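Local atomic coordinates of F5/8 type C domain protein (Bacteroides ovatus, PDB entry 4ZRX), a protein that is a putative alpha-L-fucosidase that probably hydrolyses terminal fucose from glycans and carries a C-terminal F5/8 type C domain that may bind carbohydrate. Residues Pro284-Val289 against Val324-Ile329; Gln317-Asn322 against Gly424-Leu429. All blocks are in the same frame, centred on the assembly; numbering follows the deposited sequence. Where two conformers were deposited one is given.

Interaction 1: residues Pro284-Val289 against Val324-Ile329; sequences PSEVDV and VLLLNI
E286 and L326 meet because both side chains leave their strands with CG trans to the main-chain nitrogen (chi1 -171° and 169°), and the glutamate then runs on extended until OE1 lies 3.5 Å from L326 CD2. Their strands are the two parallel strands of a beta-alpha-beta crossover, 279-290 and 324-328, linked through helix 308-316, in the TIM barrel of the fucosidase region. The evidence for a parallel pair is the register, E286 with V324 through V289 with L327, and five main-chain bonds that alternate in direction. V287 N donates to V324 O at 2.8 Å; L326 N returns to V287 O at 2.8 Å, almost straight (173° at the hydrogen); V289 N uses L326 O, and N328 N uses V289 O. The bond from V324 N to S285 O, at 3.3 Å, is the longest of the five.

Side chains alternate between two faces. E286, D288, V324 and L326 share one, where D288 and L326 touch W183 of strand 181-184. That strand pairs with neither of these two, which is consistent with this face looking into the barrel. E286 OE1 accepts a hydrogen bond from W183 NE1 and OE2 lies close to E181 OE2, while the D288 carboxylate turns away from L326 to take W226 NE1. With an alanine at E286, the indole N-H of W183 is likely to lose this acceptor and L326 CD2 the carboxylate end against it.

V287, V289, L325 and L327 form the other face, an apolar patch in which L325 CD1 sits 4.0 Å from V287 CG1. Past the last bridge, N328 sends OD1 to H49 and ND2 to S290 and W295. V289 CG1 touches both leucines, at 3.8 Å from L325 CD1 and 3.9 Å from L327 CD1.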
ATOM      1  N   PRO A 284       9.067 -11.318  -7.878  1.00 15.46           N
ATOM      2  CA  PRO A 284       7.889 -11.196  -7.059  1.00 15.32           C
ATOM      3  C   PRO A 284       7.567  -9.784  -6.648  1.00 14.90           C
ATOM      4  O   PRO A 284       8.441  -8.976  -6.492  1.00 15.23           O
ATOM      5  CB  PRO A 284       8.245 -12.024  -5.823  1.00 15.16           C
ATOM      6  CG  PRO A 284       9.717 -11.813  -5.666  1.00 15.40           C
ATOM      7  CD  PRO A 284      10.203 -11.871  -7.091  1.00 16.72           C
ATOM      8  N   SER A 285       6.279  -9.556  -6.483  1.00 14.64           N
ATOM      9  CA  SER A 285       5.686  -8.241  -6.258  0.50 14.48           C
ATOM     10  C   SER A 285       5.906  -7.665  -4.873  1.00 14.16           C
ATOM     11  O   SER A 285       5.702  -8.382  -3.894  1.00 14.28           O
ATOM     12  CB  SER A 285       4.172  -8.391  -6.465  0.50 14.31           C
ATOM     13  OG  SER A 285       3.496  -7.194  -6.177  0.50 14.31           O
ATOM     14  N   GLU A 286       6.265  -6.375  -4.813  1.00 14.03           N
ATOM     15  CA  GLU A 286       6.341  -5.631  -3.604  1.00 13.95           C
ATOM     16  C   GLU A 286       5.394  -4.450  -3.717  1.00 13.58           C
ATOM     17  O   GLU A 286       5.473  -3.642  -4.663  1.00 13.74           O
ATOM     18  CB  GLU A 286       7.778  -5.152  -3.406  1.00 14.64           C
ATOM     19  CG  GLU A 286       8.084  -4.524  -2.052  1.00 15.23           C
ATOM     20  CD  GLU A 286       9.508  -3.950  -2.049  1.00 15.88           C
ATOM     21  OE1 GLU A 286       9.772  -2.982  -2.801  1.00 16.62           O
ATOM     22  OE2 GLU A 286      10.375  -4.498  -1.340  1.00 16.92           O
ATOM     23  N   VAL A 287       4.497  -4.346  -2.735  1.00 13.44           N
ATOM     24  CA  VAL A 287       3.519  -3.268  -2.640  1.00 13.53           C
ATOM     25  C   VAL A 287       4.091  -2.176  -1.743  1.00 13.46           C
ATOM     26  O   VAL A 287       4.346  -2.430  -0.582  1.00 13.97           O
ATOM     27  CB  VAL A 287       2.203  -3.792  -2.074  1.00 12.96           C
ATOM     28  CG1 VAL A 287       1.232  -2.624  -1.649  1.00 13.46           C
ATOM     29  CG2 VAL A 287       1.550  -4.715  -3.039  1.00 13.21           C
ATOM     30  N   ASP A 288       4.344  -0.986  -2.300  1.00 12.89           N
ATOM     31  CA  ASP A 288       4.872   0.124  -1.550  1.00 13.53           C
ATOM     32  C   ASP A 288       3.784   1.180  -1.369  1.00 13.47           C
ATOM     33  O   ASP A 288       3.089   1.533  -2.328  1.00 15.53           O
ATOM     34  CB  ASP A 288       6.162   0.723  -2.135  1.00 13.43           C
ATOM     35  CG  ASP A 288       6.023   1.310  -3.521  1.00 14.87           C
ATOM     36  OD1 ASP A 288       5.228   0.826  -4.348  1.00 15.89           O
ATOM     37  OD2 ASP A 288       6.782   2.290  -3.808  1.00 16.29           O
ATOM     38  N   VAL A 289       3.619   1.688  -0.158  1.00 13.48           N
ATOM     39  CA  VAL A 289       2.597   2.685   0.082  1.00 12.86           C
ATOM     40  C   VAL A 289       2.971   3.476   1.273  1.00 13.55           C
ATOM     41  O   VAL A 289       3.641   2.952   2.177  1.00 13.71           O
ATOM     42  CB  VAL A 289       1.193   2.002   0.209  1.00 13.68           C
ATOM     43  CG1 VAL A 289       1.158   1.041   1.374  1.00 13.52           C
ATOM     44  CG2 VAL A 289       0.077   3.000   0.302  1.00 14.19           C
ATOM     45  N   VAL A 324       4.768  -8.676  -0.759  1.00 13.61           N
ATOM     46  CA  VAL A 324       5.314  -8.066   0.469  1.00 13.26           C
ATOM     47  C   VAL A 324       4.753  -6.660   0.597  1.00 12.99           C
ATOM     48  O   VAL A 324       4.629  -5.944  -0.427  1.00 13.69           O
ATOM     49  CB  VAL A 324       6.881  -8.019   0.384  1.00 14.01           C
ATOM     50  CG1 VAL A 324       7.498  -7.094   1.418  1.00 13.57           C
ATOM     51  CG2 VAL A 324       7.470  -9.438   0.572  1.00 14.31           C
ATOM     52  N   LEU A 325       4.434  -6.222   1.818  1.00 12.45           N
ATOM     53  CA  LEU A 325       3.989  -4.870   2.042  1.00 12.71           C
ATOM     54  C   LEU A 325       5.154  -4.020   2.614  1.00 13.29           C
ATOM     55  O   LEU A 325       5.634  -4.314   3.714  1.00 13.80           O
ATOM     56  CB  LEU A 325       2.816  -4.823   2.982  1.00 13.14           C
ATOM     57  CG  LEU A 325       2.334  -3.480   3.440  1.00 13.45           C
ATOM     58  CD1 LEU A 325       1.947  -2.598   2.256  1.00 13.53           C
ATOM     59  CD2 LEU A 325       1.198  -3.593   4.434  1.00 14.38           C
ATOM     60  N   LEU A 326       5.493  -2.968   1.871  1.00 13.02           N
ATOM     61  CA  LEU A 326       6.521  -2.026   2.269  1.00 12.71           C
ATOM     62  C   LEU A 326       5.820  -0.707   2.564  1.00 13.27           C
ATOM     63  O   LEU A 326       5.394   0.020   1.626  1.00 14.08           O
ATOM     64  CB  LEU A 326       7.533  -1.850   1.147  1.00 13.88           C
ATOM     65  CG  LEU A 326       8.546  -0.724   1.236  1.00 13.77           C
ATOM     66  CD1 LEU A 326       9.359  -0.905   2.521  1.00 14.66           C
ATOM     67  CD2 LEU A 326       9.430  -0.815  -0.039  1.00 14.58           C
ATOM     68  N   LEU A 327       5.612  -0.450   3.838  1.00 12.59           N
ATOM     69  CA  LEU A 327       4.812   0.709   4.321  1.00 13.16           C
ATOM     70  C   LEU A 327       5.753   1.809   4.762  1.00 13.70           C
ATOM     71  O   LEU A 327       6.613   1.597   5.614  1.00 13.23           O
ATOM     72  CB  LEU A 327       3.937   0.298   5.451  1.00 13.39           C
ATOM     73  CG  LEU A 327       3.046   1.381   6.061  1.00 13.80           C
ATOM     74  CD1 LEU A 327       2.048   1.860   5.067  1.00 14.84           C
ATOM     75  CD2 LEU A 327       2.305   0.887   7.341  1.00 15.41           C
ATOM     76  N   ASN A 328       5.565   3.006   4.217  1.00 13.76           N
ATOM     77  CA  ASN A 328       6.421   4.130   4.548  1.00 13.99           C
ATOM     78  C   ASN A 328       5.901   4.928   5.709  1.00 14.26           C
ATOM     79  O   ASN A 328       4.727   5.294   5.710  1.00 14.66           O
ATOM     80  CB  ASN A 328       6.504   5.074   3.345  1.00 14.11           C
ATOM     81  CG  ASN A 328       7.229   6.361   3.667  1.00 15.16           C
ATOM     82  OD1 ASN A 328       8.479   6.401   3.826  1.00 14.97           O
ATOM     83  ND2 ASN A 328       6.449   7.475   3.764  1.00 13.81           N
ATOM     84  N   ILE A 329       6.807   5.249   6.615  1.00 14.95           N
ATOM     85  CA  ILE A 329       6.486   6.120   7.756  1.00 15.53           C
ATOM     86  C   ILE A 329       7.605   7.160   7.802  1.00 15.92           C
ATOM     87  O   ILE A 329       8.784   6.808   8.052  1.00 16.48           O
ATOM     88  CB  ILE A 329       6.432   5.336   9.117  1.00 17.22           C
ATOM     89  CG1 ILE A 329       5.351   4.231   9.043  1.00 18.93           C
ATOM     90  CG2 ILE A 329       6.137   6.310  10.244  1.00 18.44           C
ATOM     91  CD1 ILE A 329       5.889   2.941   8.694  1.00 19.34           C
TER

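Interaction 2: residues Gln317-Asn322 against Gly424-Leu429; sequences QSVGYN and GYKRML. With EDO (1,2-ethanediol), chain F.
G320 and M428 are joined by the main chain: two overlapping type I turns, S318 to Y321 and V319 to N322, bring G320 O to M428 N (2.8 Å, 167° at the hydrogen), next to a single bridge between Y321 and R427. R427 CA also makes a CA-H...O contact with G320 O, at 3.3 Å. Strand 427-431 is the outermost of its antiparallel sheet, so the turns dock on an edge strand of the beta-sandwich that follows the barrel.

Side chains flank this bond. R427 bends at chi2 (62°), which turns its guanidinium back to Y321; NH1 of R427 comes within 3.5 Å of Y321 CE1. Y321 CD1 lies over one face of the guanidinium, with ring and guanidinium planes 74° apart, and NH1 also makes a weak bond to M428 O. On the other flank V319 and M428, a selenomethionine, run side by side, and in the conformer given M428 CE lies 3.6 Å from G320 CA.

At the far end N322 OD1 accepts Y425 N at 2.8 Å, although the donor stands above the carbonyl plane. N322 ND2 bonds E238 O, so that both ends of the amide have a partner, which probably limits its rotation. It packs against G424, where a CB would clash with ND2 and with the preceding carbonyl oxygen.

K426 NZ also forms a weak hydrogen bond to O2 of a 1,2-ethanediol, 2.9 Å away, probably from the crystallisation liquor. One main-chain bond and one side-chain amide bond thus join barrel turn and sandwich edge, and probably help to align them; E43, between helix 34-42 and strand 44-48, takes a salt bridge from K426 and a hydrogen bond from Y425 OH, which would probably strengthen the junction.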
ATOM      1  N   GLN A 317      -4.807  -6.754   0.977  1.00 15.00           N
ATOM      2  CA  GLN A 317      -4.600  -6.648  -0.429  1.00 15.66           C
ATOM      3  C   GLN A 317      -3.123  -6.595  -0.849  1.00 14.71           C
ATOM      4  O   GLN A 317      -2.815  -6.261  -1.992  1.00 14.40           O
ATOM      5  CB  GLN A 317      -5.307  -5.404  -0.961  1.00 18.25           C
ATOM      6  CG  GLN A 317      -6.866  -5.433  -0.811  1.00 21.51           C
ATOM      7  CD  GLN A 317      -7.399  -4.006  -1.088  1.00 24.81           C
ATOM      8  OE1 GLN A 317      -7.220  -3.099  -0.285  1.00 32.60           O
ATOM      9  NE2 GLN A 317      -7.835  -3.795  -2.219  1.00 29.83           N
ATOM     10  N   SER A 318      -2.246  -6.882   0.091  1.00 13.81           N
ATOM     11  CA  SER A 318      -0.828  -6.968  -0.152  1.00 13.25           C
ATOM     12  C   SER A 318      -0.308  -8.292   0.355  1.00 12.57           C
ATOM     13  O   SER A 318      -0.140  -9.222  -0.438  1.00 12.97           O
ATOM     14  CB  SER A 318      -0.067  -5.775   0.422  1.00 12.88           C
ATOM     15  OG  SER A 318      -0.346  -5.549   1.790  1.00 12.73           O
ATOM     16  N   VAL A 319      -0.028  -8.401   1.644  1.00 12.73           N
ATOM     17  CA  VAL A 319       0.387  -9.644   2.245  1.00 12.91           C
ATOM     18  C   VAL A 319      -0.648 -10.738   1.929  1.00 13.33           C
ATOM     19  O   VAL A 319      -0.297 -11.869   1.628  1.00 13.51           O
ATOM     20  CB  VAL A 319       0.558  -9.485   3.737  1.00 13.97           C
ATOM     21  CG1 VAL A 319       0.908 -10.801   4.410  1.00 14.56           C
ATOM     22  CG2 VAL A 319       1.682  -8.471   3.958  1.00 15.21           C
ATOM     23  N   GLY A 320      -1.926 -10.372   1.967  1.00 13.80           N
ATOM     24  CA  GLY A 320      -2.966 -11.312   1.599  1.00 13.31           C
ATOM     25  C   GLY A 320      -3.164 -11.595   0.127  1.00 13.40           C
ATOM     26  O   GLY A 320      -4.015 -12.435  -0.217  1.00 13.72           O
ATOM     27  N   TYR A 321      -2.441 -10.883  -0.740  1.00 12.87           N
ATOM     28  CA  TYR A 321      -2.481 -11.026  -2.177  1.00 13.18           C
ATOM     29  C   TYR A 321      -1.093 -11.410  -2.713  1.00 13.49           C
ATOM     30  O   TYR A 321      -0.738 -11.071  -3.848  1.00 13.82           O
ATOM     31  CB  TYR A 321      -2.920  -9.722  -2.841  1.00 14.01           C
ATOM     32  CG  TYR A 321      -4.404  -9.365  -2.836  1.00 15.45           C
ATOM     33  CD1 TYR A 321      -5.383 -10.144  -2.209  1.00 16.17           C
ATOM     34  CD2 TYR A 321      -4.820  -8.241  -3.562  1.00 17.20           C
ATOM     35  CE1 TYR A 321      -6.730  -9.762  -2.250  1.00 18.52           C
ATOM     36  CE2 TYR A 321      -6.170  -7.858  -3.607  1.00 18.13           C
ATOM     37  CZ  TYR A 321      -7.083  -8.615  -2.944  1.00 19.91           C
ATOM     38  OH  TYR A 321      -8.434  -8.276  -2.936  1.00 21.89           O
ATOM     39  N   ASN A 322      -0.306 -12.144  -1.939  1.00 12.78           N
ATOM     40  CA  ASN A 322       0.947 -12.696  -2.430  1.00 13.13           C
ATOM     41  C   ASN A 322       1.972 -11.602  -2.795  1.00 13.19           C
ATOM     42  O   ASN A 322       2.718 -11.775  -3.770  1.00 14.19           O
ATOM     43  CB  ASN A 322       0.658 -13.648  -3.590  1.00 13.19           C
ATOM     44  CG  ASN A 322       1.854 -14.505  -4.000  1.00 14.25           C
ATOM     45  OD1 ASN A 322       2.729 -14.841  -3.202  1.00 15.46           O
ATOM     46  ND2 ASN A 322       1.896 -14.836  -5.275  1.00 14.63           N
ATOM     47  N   GLY A 424       0.239 -18.857  -4.275  1.00 14.72           N
ATOM     48  CA  GLY A 424       1.594 -18.349  -4.144  1.00 14.84           C
ATOM     49  C   GLY A 424       2.105 -18.501  -2.726  1.00 15.63           C
ATOM     50  O   GLY A 424       1.768 -19.436  -1.990  1.00 15.68           O
ATOM     51  N   TYR A 425       2.898 -17.517  -2.312  1.00 15.80           N
ATOM     52  CA  TYR A 425       3.382 -17.520  -0.962  1.00 15.14           C
ATOM     53  C   TYR A 425       2.293 -17.479   0.091  1.00 15.16           C
ATOM     54  O   TYR A 425       2.331 -18.248   1.092  1.00 15.10           O
ATOM     55  CB  TYR A 425       4.358 -16.353  -0.750  1.00 15.48           C
ATOM     56  CG  TYR A 425       4.767 -16.183   0.669  1.00 15.48           C
ATOM     57  CD1 TYR A 425       5.609 -17.066   1.273  1.00 16.27           C
ATOM     58  CD2 TYR A 425       4.156 -15.203   1.441  1.00 15.57           C
ATOM     59  CE1 TYR A 425       5.936 -16.926   2.632  1.00 16.74           C
ATOM     60  CE2 TYR A 425       4.454 -15.068   2.740  1.00 16.00           C
ATOM     61  CZ  TYR A 425       5.336 -15.924   3.328  1.00 16.67           C
ATOM     62  OH  TYR A 425       5.575 -15.763   4.672  1.00 18.47           O
ATOM     63  N   LYS A 426       1.296 -16.652  -0.130  1.00 14.74           N
ATOM     64  CA  LYS A 426       0.212 -16.453   0.827  1.00 14.73           C
ATOM     65  C   LYS A 426      -0.930 -15.771   0.133  1.00 13.92           C
ATOM     66  O   LYS A 426      -0.738 -14.782  -0.546  1.00 13.85           O
ATOM     67  CB  LYS A 426       0.677 -15.657   2.005  1.00 16.02           C
ATOM     68  CG  LYS A 426      -0.298 -15.496   3.127  1.00 16.81           C
ATOM     69  CD  LYS A 426       0.332 -14.962   4.394  1.00 18.03           C
ATOM     70  CE  LYS A 426       1.131 -16.025   5.051  1.00 19.13           C
ATOM     71  NZ  LYS A 426       1.658 -15.645   6.421  1.00 20.70           N
ATOM     72  N   ARG A 427      -2.138 -16.285   0.370  1.00 14.94           N
ATOM     73  CA  ARG A 427      -3.367 -15.698  -0.129  1.00 14.29           C
ATOM     74  C   ARG A 427      -4.391 -15.772   0.998  1.00 15.18           C
ATOM     75  O   ARG A 427      -4.533 -16.840   1.659  1.00 14.93           O
ATOM     76  CB  ARG A 427      -3.873 -16.474  -1.310  1.00 15.30           C
ATOM     77  CG  ARG A 427      -5.243 -16.025  -1.879  1.00 16.32           C
ATOM     78  CD  ARG A 427      -5.235 -14.609  -2.389  1.00 17.35           C
ATOM     79  NE  ARG A 427      -6.310 -14.370  -3.369  1.00 18.83           N
ATOM     80  CZ  ARG A 427      -7.462 -13.745  -3.136  1.00 18.98           C
ATOM     81  NH1 ARG A 427      -7.772 -13.141  -2.001  1.00 20.32           N
ATOM     82  NH2 ARG A 427      -8.302 -13.618  -4.152  1.00 20.17           N
HETATM   83  N   MSE A 428      -5.042 -14.647   1.257  1.00 14.80           N
HETATM   84  CA  MSE A 428      -6.079 -14.591   2.272  0.80 16.17           C
HETATM   85  C   MSE A 428      -7.406 -14.188   1.657  1.00 15.96           C
HETATM   86  O   MSE A 428      -7.461 -13.359   0.741  1.00 15.08           O
HETATM   87  CB  MSE A 428      -5.719 -13.695   3.425  0.80 17.58           C
HETATM   88  CG  MSE A 428      -4.507 -14.209   4.111  0.80 19.22           C
HETATM   89 SE   MSE A 428      -3.939 -13.410   5.790  0.60 24.82          SE
HETATM   90  CE  MSE A 428      -2.892 -11.978   5.107  0.80 22.04           C
ATOM     91  N   LEU A 429      -8.455 -14.805   2.175  1.00 17.20           N
ATOM     92  CA  LEU A 429      -9.841 -14.587   1.736  0.50 17.45           C
ATOM     93  C   LEU A 429     -10.678 -14.198   2.912  1.00 17.72           C
ATOM     94  O   LEU A 429     -10.625 -14.857   3.966  1.00 17.97           O
ATOM     95  CB  LEU A 429     -10.402 -15.872   1.146  0.50 18.48           C
ATOM     96  CG  LEU A 429      -9.867 -16.300  -0.204  0.50 19.18           C
ATOM     97  CD1 LEU A 429     -10.378 -17.711  -0.470  0.50 19.64           C
ATOM     98  CD2 LEU A 429     -10.293 -15.285  -1.275  0.50 19.31           C
TER
HETATM   99  C1  EDO F 705       0.928 -13.302   9.255  1.00 31.00           C
HETATM  100  O1  EDO F 705       2.259 -13.766   8.926  1.00 28.76           O
HETATM  101  C2  EDO F 705      -0.100 -13.379   8.105  1.00 27.88           C
HETATM  102  O2  EDO F 705      -0.610 -14.720   8.026  1.00 29.39           O

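How the interactions relate
Following the chain from the N terminus, strand 279-290 comes first, then helix 308-316, the turns of 317-322, strand 324-328 and, about a hundred residues later, 424-429. Interaction 1 closes the shorter loop, a crossover of 34 intervening residues within the barrel; interaction 2 closes a loop of 101 and ties that barrel to the following beta-sandwich. The two loops cross rather than nest, since 317-322 falls between the segments of interaction 1 while its partner 424-429 lies beyond them. Their centres are about 13 Å apart and they touch directly: L325 CB packs on S318 OG at 3.5 Å and on V319 CG2 at 3.9 Å. Segment 317-322 therefore faces both the barrel strands and the sandwich.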